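Local atomic coordinates of flocculation protein FLO11 (Saccharomyces cerevisiae, PDB entry 4UYT), a protein that mediates homotypic cell-cell adhesion in yeast flocculation and supports substrate adhesion, invasive growth, pseudohypha formation and biofilm development. Residues A[80-85]-A[89-94]; A[65-70]-A[95-100]; A[30-35]-A[57-62]. All coordinates share one frame; numbering follows the deposited sequence. Where two conformers were deposited one is given.

From the N terminus, the chain first enters contact 3 at 30-35, runs out and back through the hairpin of strands 32-43 and 46-55, and closes it with the loop 57-62. Contact 2 opens next, on strand 64-70. Before it closes, the chain makes contact 1, where 80-85 meets 89-94 after a short connection, so contact 1 lies wholly within the span of contact 2, which segment 95-100 completes. Contact 3 precedes both, in series. Contact 2 joins the two sheets of the sandwich, contact 1 finishes an edge of one, and contact 3 holds the inter-sheet loop 57-62, which also meets contact 2 through Thr-95.

Contact 1: A[80-85]-A[89-94]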
loop_
_atom_site.group_PDB
_atom_site.type_symbol
_atom_site.label_atom_id
_atom_site.label_comp_id
_atom_site.label_asym_id
_atom_site.label_seq_id
_atom_site.Cartn_x
_atom_site.Cartn_y
_atom_site.Cartn_z
ATOM N N GLN A 80 -5.182 -10.449 2.554
ATOM C CA GLN A 80 -5.793 -10.785 1.289
ATOM C C GLN A 80 -6.879 -9.784 0.935
ATOM O O GLN A 80 -7.768 -9.510 1.738
ATOM C CB GLN A 80 -6.373 -12.197 1.344
ATOM C CG GLN A 80 -6.622 -12.783 -0.043
ATOM C CD GLN A 80 -5.374 -13.347 -0.702
ATOM O OE1 GLN A 80 -4.516 -13.937 -0.053
ATOM N NE2 GLN A 80 -5.276 -13.169 -2.003
ATOM N N LEU A 81 -6.820 -9.243 -0.282
ATOM C CA LEU A 81 -7.845 -8.292 -0.752
ATOM C C LEU A 81 -8.756 -8.914 -1.790
ATOM O O LEU A 81 -9.940 -8.617 -1.820
ATOM C CB LEU A 81 -7.235 -7.000 -1.312
ATOM C CG LEU A 81 -6.362 -6.250 -0.312
ATOM C CD1 LEU A 81 -5.807 -5.005 -0.980
ATOM C CD2 LEU A 81 -7.116 -5.880 0.955
ATOM N N TYR A 82 -8.203 -9.794 -2.618
ATOM C CA TYR A 82 -8.971 -10.454 -3.639
ATOM C C TYR A 82 -8.305 -11.777 -3.934
ATOM O O TYR A 82 -7.088 -11.858 -4.096
ATOM C CB TYR A 82 -9.015 -9.621 -4.906
ATOM C CG TYR A 82 -10.056 -10.057 -5.886
ATOM C CD1 TYR A 82 -11.346 -9.585 -5.786
ATOM C CD2 TYR A 82 -9.745 -10.927 -6.911
ATOM C CE1 TYR A 82 -12.310 -9.941 -6.708
ATOM C CE2 TYR A 82 -10.686 -11.290 -7.840
ATOM C CZ TYR A 82 -11.963 -10.792 -7.735
ATOM O OH TYR A 82 -12.910 -11.145 -8.662
ATOM N N GLY A 83 -9.097 -12.812 -4.042
ATOM C CA GLY A 83 -8.584 -14.066 -4.497
ATOM C C GLY A 83 -9.655 -15.128 -4.462
ATOM O O GLY A 83 -10.295 -15.345 -3.434
ATOM N N TYR A 84 -9.829 -15.772 -5.603
ATOM C CA TYR A 84 -10.750 -16.872 -5.707
ATOM C C TYR A 84 -10.347 -18.028 -4.790
ATOM O O TYR A 84 -11.187 -18.633 -4.085
ATOM C CB TYR A 84 -10.815 -17.339 -7.162
ATOM C CG TYR A 84 -11.471 -16.341 -8.091
ATOM C CD1 TYR A 84 -12.844 -16.316 -8.214
ATOM C CD2 TYR A 84 -10.728 -15.411 -8.826
ATOM C CE1 TYR A 84 -13.474 -15.422 -9.059
ATOM C CE2 TYR A 84 -11.351 -14.513 -9.676
ATOM C CZ TYR A 84 -12.726 -14.517 -9.781
ATOM O OH TYR A 84 -13.368 -13.642 -10.631
ATOM N N ASN A 85 -9.056 -18.347 -4.773
ATOM C CA ASN A 85 -8.570 -19.459 -3.960
ATOM C C ASN A 85 -8.900 -19.293 -2.456
ATOM O O ASN A 85 -9.093 -20.274 -1.730
ATOM C CB ASN A 85 -7.063 -19.653 -4.142
ATOM C CG ASN A 85 -6.685 -20.176 -5.514
ATOM O OD1 ASN A 85 -7.526 -20.634 -6.290
ATOM N ND2 ASN A 85 -5.399 -20.129 -5.807
ATOM N N TYR A 89 -13.134 -11.274 -1.434
ATOM C CA TYR A 89 -13.635 -10.325 -2.442
ATOM C C TYR A 89 -13.875 -8.979 -1.777
ATOM O O TYR A 89 -15.004 -8.547 -1.602
ATOM C CB TYR A 89 -14.907 -10.888 -3.105
ATOM C CG TYR A 89 -14.723 -12.335 -3.524
ATOM C CD1 TYR A 89 -14.002 -12.680 -4.661
ATOM C CD2 TYR A 89 -15.247 -13.375 -2.765
ATOM C CE1 TYR A 89 -13.816 -13.991 -5.039
ATOM C CE2 TYR A 89 -15.079 -14.701 -3.138
ATOM C CZ TYR A 89 -14.354 -15.005 -4.279
ATOM O OH TYR A 89 -14.132 -16.289 -4.705
ATOM N N LEU A 90 -12.790 -8.328 -1.377
ATOM C CA LEU A 90 -12.884 -7.126 -0.548
ATOM C C LEU A 90 -12.602 -5.838 -1.285
ATOM O O LEU A 90 -12.578 -4.768 -0.669
ATOM C CB LEU A 90 -11.939 -7.250 0.639
ATOM C CG LEU A 90 -12.269 -8.406 1.579
ATOM C CD1 LEU A 90 -11.154 -8.542 2.597
ATOM C CD2 LEU A 90 -13.613 -8.196 2.253
ATOM N N ILE A 91 -12.339 -5.933 -2.586
ATOM C CA ILE A 91 -12.222 -4.783 -3.454
ATOM C C ILE A 91 -12.945 -5.080 -4.738
ATOM O O ILE A 91 -13.051 -6.236 -5.140
ATOM C CB ILE A 91 -10.750 -4.412 -3.745
ATOM C CG1 ILE A 91 -9.981 -5.536 -4.464
ATOM C CG2 ILE A 91 -10.044 -4.049 -2.458
ATOM C CD1 ILE A 91 -9.713 -5.234 -5.923
ATOM N N ASP A 92 -13.412 -4.026 -5.389
ATOM C CA ASP A 92 -14.076 -4.180 -6.671
ATOM C C ASP A 92 -13.401 -3.525 -7.850
ATOM O O ASP A 92 -13.918 -3.612 -8.954
ATOM C CB ASP A 92 -15.545 -3.740 -6.585
ATOM C CG ASP A 92 -15.719 -2.261 -6.331
ATOM O OD1 ASP A 92 -14.734 -1.490 -6.319
ATOM O OD2 ASP A 92 -16.892 -1.859 -6.160
ATOM N N ASN A 93 -12.245 -2.904 -7.651
ATOM C CA ASN A 93 -11.548 -2.225 -8.749
ATOM C C ASN A 93 -10.063 -2.254 -8.392
ATOM O O ASN A 93 -9.671 -1.569 -7.482
ATOM C CB ASN A 93 -12.060 -0.798 -8.914
ATOM C CG ASN A 93 -11.393 -0.079 -10.053
ATOM O OD1 ASN A 93 -10.335 -0.502 -10.548
ATOM N ND2 ASN A 93 -11.995 1.031 -10.474
ATOM N N PRO A 94 -9.246 -3.049 -9.101
ATOM C CA PRO A 94 -7.830 -3.168 -8.737
ATOM C C PRO A 94 -7.050 -1.893 -9.059
ATOM O O PRO A 94 -5.890 -1.804 -8.694
ATOM C CB PRO A 94 -7.350 -4.350 -9.585
ATOM C CG PRO A 94 -8.234 -4.303 -10.786
ATOM C CD PRO A 94 -9.582 -3.856 -10.286
#
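Tyr-89 presents its ring edge to two tyrosines of 80-85, making a three-ring aromatic cluster. Against Tyr-82 the stack is T-shaped, with planes at 83°. The two ring centroids are 5.6 Å apart. Tyr-82 CE1 lies in the plane of the Tyr-89 ring, 3.8 Å from Tyr-89 CD1. Against Tyr-84 the edge-to-face stack is offset, at 71°, and Tyr-89 OH lies 3.6 Å from Tyr-84 CA. A first torsion of -47° puts Tyr-89 CG beside its own backbone N, and the ring then runs past Tyr-82 to the start of Tyr-84. The far side of the cluster continues into Trp-65, whose ring meets that of Tyr-84. Tyr-84 and Tyr-89, exposed at the surface, are consistent with the aromatic bands through which the fibronectin type III-like Flo11 domain binds its own kind.

Hydrogen bonding across the turn is backbone only: Leu-90 N donates to Leu-81 O at 2.9 Å, next to the non-hydrogen-bonded antiparallel pair Tyr-82 and Tyr-89. Leu-81 and Tyr-82 together form a classic beta bulge opposite Leu-67 on the neighbouring strand. Inside 80-85, Gln-80 curls its amide forward along its own strand, and NE2 donates to Tyr-82 O at 3.1 Å, from well above the carbonyl plane.

Apolar contacts line the inner side. Leu-81 CB sits 4.2 Å from Ile-91 CG2, and Tyr-82 CB is as far from Ile-91 CG1; both Leu-81 and Ile-91 also touch Phe-97 of the opposing sheet. At the exposed end, Leu-90 CD1 rests 3.6 Å from Gln-80 O.

Contact 2: A[65-70]-A[95-100]; sequences WSLKII and TDFTAT
Leu-67 lays one methyl, CD2, over a face of the Phe-97 ring in a CH-pi contact. CD2 is 4.0 Å from the ring centroid and 18° off the ring normal; it lies displaced toward the rim, where it meets Phe-97 CZ and CE2 about equally, at 3.8 Å. The two side chains arrive from opposite directions. Leu-67 CG is anti to its backbone N (chi1 -179°), which extends the branch across the gap, while Phe-97 holds CG between its N and carbonyl carbon (chi1 66°) and turns a ring face to the methyl. Two residues on along each strand, Ile-69 CD1 meets Ala-99 CB at 4.1 Å. Here the isoleucine supplies nearly all the reach, and the strands come closer, with CA atoms of Ile-69 and Ala-99 9.2 Å apart against 10.8 Å for Leu-67 and Phe-97.

Alternate residues of the two strands, 67 and 69 facing 97 and 99, thus meet in pairs by apolar contact across the interior between the two sheets of a beta sandwich. Around this first shell, Leu-67 also packs on Ile-121 and Phe-123, and Phe-97 on Val-53. Leu-81, on the strand beside that of Leu-67, also touches Ala-99. Backbone hydrogen bonds to Leu-81, Tyr-82 and Gln-122 seat the strand of Leu-67, and Thr-100 OG1 bonds to Thr-50 OG1 at the outer side of the opposing strand.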
loop_
_atom_site.group_PDB
_atom_site.type_symbol
_atom_site.label_atom_id
_atom_site.label_comp_id
_atom_site.label_asym_id
_atom_site.label_seq_id
_atom_site.Cartn_x
_atom_site.Cartn_y
_atom_site.Cartn_z
ATOM N N TRP A 65 -6.782 -11.819 -10.942
ATOM C CA TRP A 65 -6.816 -13.135 -10.297
ATOM C C TRP A 65 -6.645 -13.010 -8.772
ATOM O O TRP A 65 -7.412 -13.590 -8.008
ATOM C CB TRP A 65 -5.765 -14.065 -10.916
ATOM C CG TRP A 65 -5.713 -15.410 -10.294
ATOM C CD1 TRP A 65 -4.666 -15.942 -9.618
ATOM C CD2 TRP A 65 -6.746 -16.405 -10.284
ATOM N NE1 TRP A 65 -4.973 -17.214 -9.181
ATOM C CE2 TRP A 65 -6.249 -17.518 -9.573
ATOM C CE3 TRP A 65 -8.047 -16.456 -10.783
ATOM C CZ2 TRP A 65 -6.996 -18.687 -9.384
ATOM C CZ3 TRP A 65 -8.789 -17.623 -10.594
ATOM C CH2 TRP A 65 -8.262 -18.711 -9.885
ATOM N N SER A 66 -5.659 -12.239 -8.335
ATOM C CA SER A 66 -5.458 -12.095 -6.910
ATOM C C SER A 66 -4.753 -10.794 -6.592
ATOM O O SER A 66 -3.993 -10.242 -7.401
ATOM C CB SER A 66 -4.657 -13.272 -6.362
ATOM O OG SER A 66 -3.325 -13.263 -6.856
ATOM N N LEU A 67 -5.007 -10.332 -5.377
ATOM C CA LEU A 67 -4.445 -9.084 -4.873
ATOM C C LEU A 67 -4.287 -9.256 -3.372
ATOM O O LEU A 67 -5.241 -9.605 -2.678
ATOM C CB LEU A 67 -5.391 -7.931 -5.199
ATOM C CG LEU A 67 -4.913 -6.551 -4.758
ATOM C CD1 LEU A 67 -3.655 -6.150 -5.490
ATOM C CD2 LEU A 67 -6.007 -5.525 -4.983
ATOM N N LYS A 68 -3.081 -9.010 -2.874
ATOM C CA LYS A 68 -2.864 -9.124 -1.447
ATOM C C LYS A 68 -1.753 -8.212 -1.041
ATOM O O LYS A 68 -0.823 -7.928 -1.805
ATOM C CB LYS A 68 -2.568 -10.545 -1.026
ATOM C CG LYS A 68 -1.392 -11.207 -1.669
ATOM C CD LYS A 68 -1.180 -12.586 -1.035
ATOM C CE LYS A 68 -0.157 -13.399 -1.771
ATOM N NZ LYS A 68 -0.052 -14.721 -1.094
ATOM N N ILE A 69 -1.855 -7.764 0.193
ATOM C CA ILE A 69 -0.808 -7.000 0.833
ATOM C C ILE A 69 0.080 -8.029 1.550
ATOM O O ILE A 69 -0.417 -8.913 2.259
ATOM C CB ILE A 69 -1.377 -5.978 1.823
ATOM C CG1 ILE A 69 -2.538 -5.210 1.229
ATOM C CG2 ILE A 69 -0.275 -5.067 2.290
ATOM C CD1 ILE A 69 -3.142 -4.169 2.122
ATOM N N ILE A 70 1.383 -7.935 1.332
ATOM C CA ILE A 70 2.333 -8.856 1.923
ATOM C C ILE A 70 3.442 -8.090 2.608
ATOM O O ILE A 70 3.623 -6.882 2.415
ATOM C CB ILE A 70 2.935 -9.797 0.850
ATOM C CG1 ILE A 70 3.658 -9.027 -0.270
ATOM C CG2 ILE A 70 1.853 -10.710 0.287
ATOM C CD1 ILE A 70 4.387 -9.911 -1.254
ATOM N N THR A 95 -7.679 -0.946 -9.758
ATOM C CA THR A 95 -7.073 0.333 -10.072
ATOM C C THR A 95 -7.725 1.499 -9.316
ATOM O O THR A 95 -7.383 2.641 -9.581
ATOM C CB THR A 95 -7.029 0.582 -11.596
ATOM O OG1 THR A 95 -8.332 0.489 -12.176
ATOM C CG2 THR A 95 -6.117 -0.428 -12.239
ATOM N N ASP A 96 -8.589 1.216 -8.337
ATOM C CA ASP A 96 -9.083 2.253 -7.438
ATOM C C ASP A 96 -9.682 1.540 -6.238
ATOM O O ASP A 96 -10.852 1.150 -6.249
ATOM C CB ASP A 96 -10.108 3.186 -8.100
ATOM C CG ASP A 96 -10.372 4.429 -7.286
ATOM O OD1 ASP A 96 -10.136 4.389 -6.067
ATOM O OD2 ASP A 96 -10.793 5.433 -7.875
ATOM N N PHE A 97 -8.873 1.308 -5.215
ATOM C CA PHE A 97 -9.323 0.549 -4.057
ATOM C C PHE A 97 -8.768 1.116 -2.794
ATOM O O PHE A 97 -7.790 1.848 -2.785
ATOM C CB PHE A 97 -8.984 -0.947 -4.179
ATOM C CG PHE A 97 -7.508 -1.293 -4.169
ATOM C CD1 PHE A 97 -6.832 -1.534 -2.983
ATOM C CD2 PHE A 97 -6.779 -1.408 -5.374
ATOM C CE1 PHE A 97 -5.493 -1.889 -2.990
ATOM C CE2 PHE A 97 -5.430 -1.757 -5.380
ATOM C CZ PHE A 97 -4.802 -1.998 -4.172
ATOM N N THR A 98 -9.429 0.744 -1.711
ATOM C CA THR A 98 -8.975 1.033 -0.386
ATOM C C THR A 98 -8.795 -0.263 0.395
ATOM O O THR A 98 -9.368 -1.293 0.078
ATOM C CB THR A 98 -9.939 1.966 0.381
ATOM O OG1 THR A 98 -11.204 1.312 0.552
ATOM C CG2 THR A 98 -10.113 3.263 -0.329
ATOM N N ALA A 99 -8.003 -0.178 1.448
ATOM C CA ALA A 99 -7.834 -1.297 2.371
ATOM C C ALA A 99 -7.527 -0.729 3.731
ATOM O O ALA A 99 -6.837 0.280 3.826
ATOM C CB ALA A 99 -6.715 -2.219 1.911
ATOM N N THR A 100 -8.001 -1.412 4.761
ATOM C CA THR A 100 -7.742 -1.035 6.153
ATOM C C THR A 100 -7.151 -2.228 6.876
ATOM O O THR A 100 -7.663 -3.341 6.774
ATOM C CB THR A 100 -9.040 -0.542 6.826
ATOM O OG1 THR A 100 -9.545 0.624 6.150
ATOM C CG2 THR A 100 -8.804 -0.180 8.260
#

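Contact 3: A[30-35]-A[57-62]; sequences MQYTLD and ENIDLK
Met-30 lays its thioether against Glu-57 and Ile-59 of the loop 57-62 and carries most of the 30-35 side of the contact. The compact part lies round its tip: Met-30 CE meets Ile-59 CD1 end to end at 3.7 Å and comes within 3.6 Å of Glu-57 O. The chain is straight through its first two torsions (chi1 -178°, chi2 -177°) and bends only at the third (72°), which carries the terminal methyl round toward the isoleucine while the sulfur stays beside Glu-57. On the inner side the same Ile-59 CD1 reaches the hydroxyl end of Tyr-32, 4.1 Å from OH. That hydroxyl is hydrogen-bonded to Tyr-125 OH, so the phenol is fixed from the five-stranded sheet, and Ile-59 in turn packs on Tyr-125 and Trp-139.

The segments belong to the beta sandwich: 30-35 leads into the first strand of the long hairpin, and 57-62 is the loop that carries the chain from that hairpin over to the other sheet. Thr-95 OG1 bonds to Ile-59 N, and Asn-93 ND2 to Asn-58 OD1, which ties the loop to the chain just ahead of strand 96-104 as well.

Toward solvent the packing is looser. Glu-57 N makes a weak hydrogen bond to Met-30 SD, 3.5 Å long, and Glu-57 CB lies 3.8 Å from the same sulfur. Glu-57 CG lies beside its backbone N, and a bend at chi2 leads the carboxylate away from the methionine. Farther along the loop, at exposed Asp-60 and Lys-62, Asp-60 OD2 accepts from Lys-62 N at 2.9 Å, an Asx turn that opens the 3-10 segment.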
loop_
_atom_site.group_PDB
_atom_site.type_symbol
_atom_site.label_atom_id
_atom_site.label_comp_id
_atom_site.label_asym_id
_atom_site.label_seq_id
_atom_site.Cartn_x
_atom_site.Cartn_y
_atom_site.Cartn_z
ATOM N N MET A 30 2.238 -0.562 -15.290
ATOM C CA MET A 30 1.448 0.671 -15.304
ATOM C C MET A 30 1.653 1.422 -14.004
ATOM O O MET A 30 1.762 0.826 -12.937
ATOM C CB MET A 30 -0.035 0.357 -15.480
ATOM C CG MET A 30 -0.922 1.594 -15.564
ATOM S SD MET A 30 -2.672 1.209 -15.689
ATOM C CE MET A 30 -2.998 0.635 -14.026
ATOM N N GLN A 31 1.686 2.736 -14.070
ATOM C CA GLN A 31 1.834 3.530 -12.872
ATOM C C GLN A 31 0.629 3.424 -11.944
ATOM O O GLN A 31 -0.521 3.517 -12.356
ATOM C CB GLN A 31 2.082 4.973 -13.214
ATOM C CG GLN A 31 3.438 5.192 -13.877
ATOM C CD GLN A 31 3.575 6.562 -14.478
ATOM O OE1 GLN A 31 2.753 7.472 -14.247
ATOM N NE2 GLN A 31 4.637 6.740 -15.228
ATOM N N TYR A 32 0.924 3.253 -10.660
ATOM C CA TYR A 32 -0.062 3.339 -9.564
ATOM C C TYR A 32 0.459 4.363 -8.559
ATOM O O TYR A 32 1.661 4.583 -8.460
ATOM C CB TYR A 32 -0.223 1.997 -8.834
ATOM C CG TYR A 32 -0.855 0.898 -9.636
ATOM C CD1 TYR A 32 -0.144 0.233 -10.631
ATOM C CD2 TYR A 32 -2.154 0.451 -9.337
ATOM C CE1 TYR A 32 -0.715 -0.806 -11.342
ATOM C CE2 TYR A 32 -2.727 -0.586 -10.051
ATOM C CZ TYR A 32 -2.002 -1.202 -11.058
ATOM O OH TYR A 32 -2.566 -2.244 -11.754
ATOM N N THR A 33 -0.472 4.872 -7.745
ATOM C CA THR A 33 -0.166 5.683 -6.597
ATOM C C THR A 33 -0.802 5.082 -5.357
ATOM O O THR A 33 -1.799 4.359 -5.424
ATOM C CB THR A 33 -0.650 7.141 -6.771
ATOM O OG1 THR A 33 -2.063 7.150 -6.960
ATOM C CG2 THR A 33 0.051 7.827 -7.957
ATOM N N LEU A 34 -0.241 5.437 -4.209
ATOM C CA LEU A 34 -0.757 5.032 -2.906
ATOM C C LEU A 34 -0.767 6.227 -1.991
ATOM O O LEU A 34 0.227 6.952 -1.926
ATOM C CB LEU A 34 0.079 3.877 -2.320
ATOM C CG LEU A 34 -0.371 3.347 -0.957
ATOM C CD1 LEU A 34 -0.041 1.859 -0.806
ATOM C CD2 LEU A 34 0.205 4.113 0.223
ATOM N N ASP A 35 -1.868 6.403 -1.258
ATOM C CA ASP A 35 -1.952 7.379 -0.201
ATOM C C ASP A 35 -2.448 6.673 1.065
ATOM O O ASP A 35 -3.235 5.757 1.011
ATOM C CB ASP A 35 -2.913 8.512 -0.592
ATOM C CG ASP A 35 -2.785 9.728 0.265
ATOM O OD1 ASP A 35 -1.791 9.874 1.002
ATOM O OD2 ASP A 35 -3.677 10.601 0.122
ATOM N N GLU A 57 -4.670 4.066 -15.452
ATOM C CA GLU A 57 -5.828 3.730 -16.253
ATOM C C GLU A 57 -6.696 2.748 -15.503
ATOM O O GLU A 57 -6.229 2.019 -14.615
ATOM C CB GLU A 57 -5.393 3.086 -17.572
ATOM C CG GLU A 57 -4.406 3.903 -18.403
ATOM C CD GLU A 57 -4.975 5.221 -18.903
ATOM O OE1 GLU A 57 -6.211 5.337 -19.041
ATOM O OE2 GLU A 57 -4.180 6.145 -19.180
ATOM N N ASN A 58 -7.968 2.729 -15.878
ATOM C CA ASN A 58 -8.913 1.836 -15.248
ATOM C C ASN A 58 -8.783 0.437 -15.840
ATOM O O ASN A 58 -8.875 0.263 -17.053
ATOM C CB ASN A 58 -10.341 2.345 -15.441
ATOM C CG ASN A 58 -11.337 1.543 -14.636
ATOM O OD1 ASN A 58 -11.169 1.384 -13.442
ATOM N ND2 ASN A 58 -12.352 0.997 -15.291
ATOM N N ILE A 59 -8.581 -0.558 -14.977
ATOM C CA ILE A 59 -8.518 -1.962 -15.361
ATOM C C ILE A 59 -9.689 -2.682 -14.706
ATOM O O ILE A 59 -9.826 -2.723 -13.490
ATOM C CB ILE A 59 -7.183 -2.611 -14.963
ATOM C CG1 ILE A 59 -6.039 -1.876 -15.645
ATOM C CG2 ILE A 59 -7.193 -4.100 -15.295
ATOM C CD1 ILE A 59 -4.670 -2.407 -15.270
ATOM N N ASP A 60 -10.535 -3.247 -15.554
ATOM C CA ASP A 60 -11.703 -3.950 -15.080
ATOM C C ASP A 60 -11.347 -5.097 -14.147
ATOM O O ASP A 60 -10.347 -5.794 -14.347
ATOM C CB ASP A 60 -12.508 -4.503 -16.251
ATOM C CG ASP A 60 -13.892 -4.959 -15.830
ATOM O OD1 ASP A 60 -14.812 -4.116 -15.846
ATOM O OD2 ASP A 60 -14.063 -6.142 -15.466
ATOM N N LEU A 61 -12.196 -5.317 -13.147
ATOM C CA LEU A 61 -11.987 -6.398 -12.189
ATOM C C LEU A 61 -11.821 -7.780 -12.847
ATOM O O LEU A 61 -11.171 -8.652 -12.293
ATOM C CB LEU A 61 -13.138 -6.434 -11.175
ATOM C CG LEU A 61 -12.980 -7.397 -9.988
ATOM C CD1 LEU A 61 -11.776 -7.047 -9.128
ATOM C CD2 LEU A 61 -14.245 -7.434 -9.130
ATOM N N LYS A 62 -12.403 -7.977 -14.028
ATOM C CA LYS A 62 -12.361 -9.284 -14.665
ATOM C C LYS A 62 -10.940 -9.738 -14.976
ATOM O O LYS A 62 -10.671 -10.944 -15.061
ATOM C CB LYS A 62 -13.210 -9.301 -15.939
ATOM C CG LYS A 62 -12.580 -8.599 -17.125
ATOM C CD LYS A 62 -13.572 -8.413 -18.253
ATOM C CE LYS A 62 -12.890 -7.830 -19.472
ATOM N NZ LYS A 62 -13.884 -7.540 -20.541
#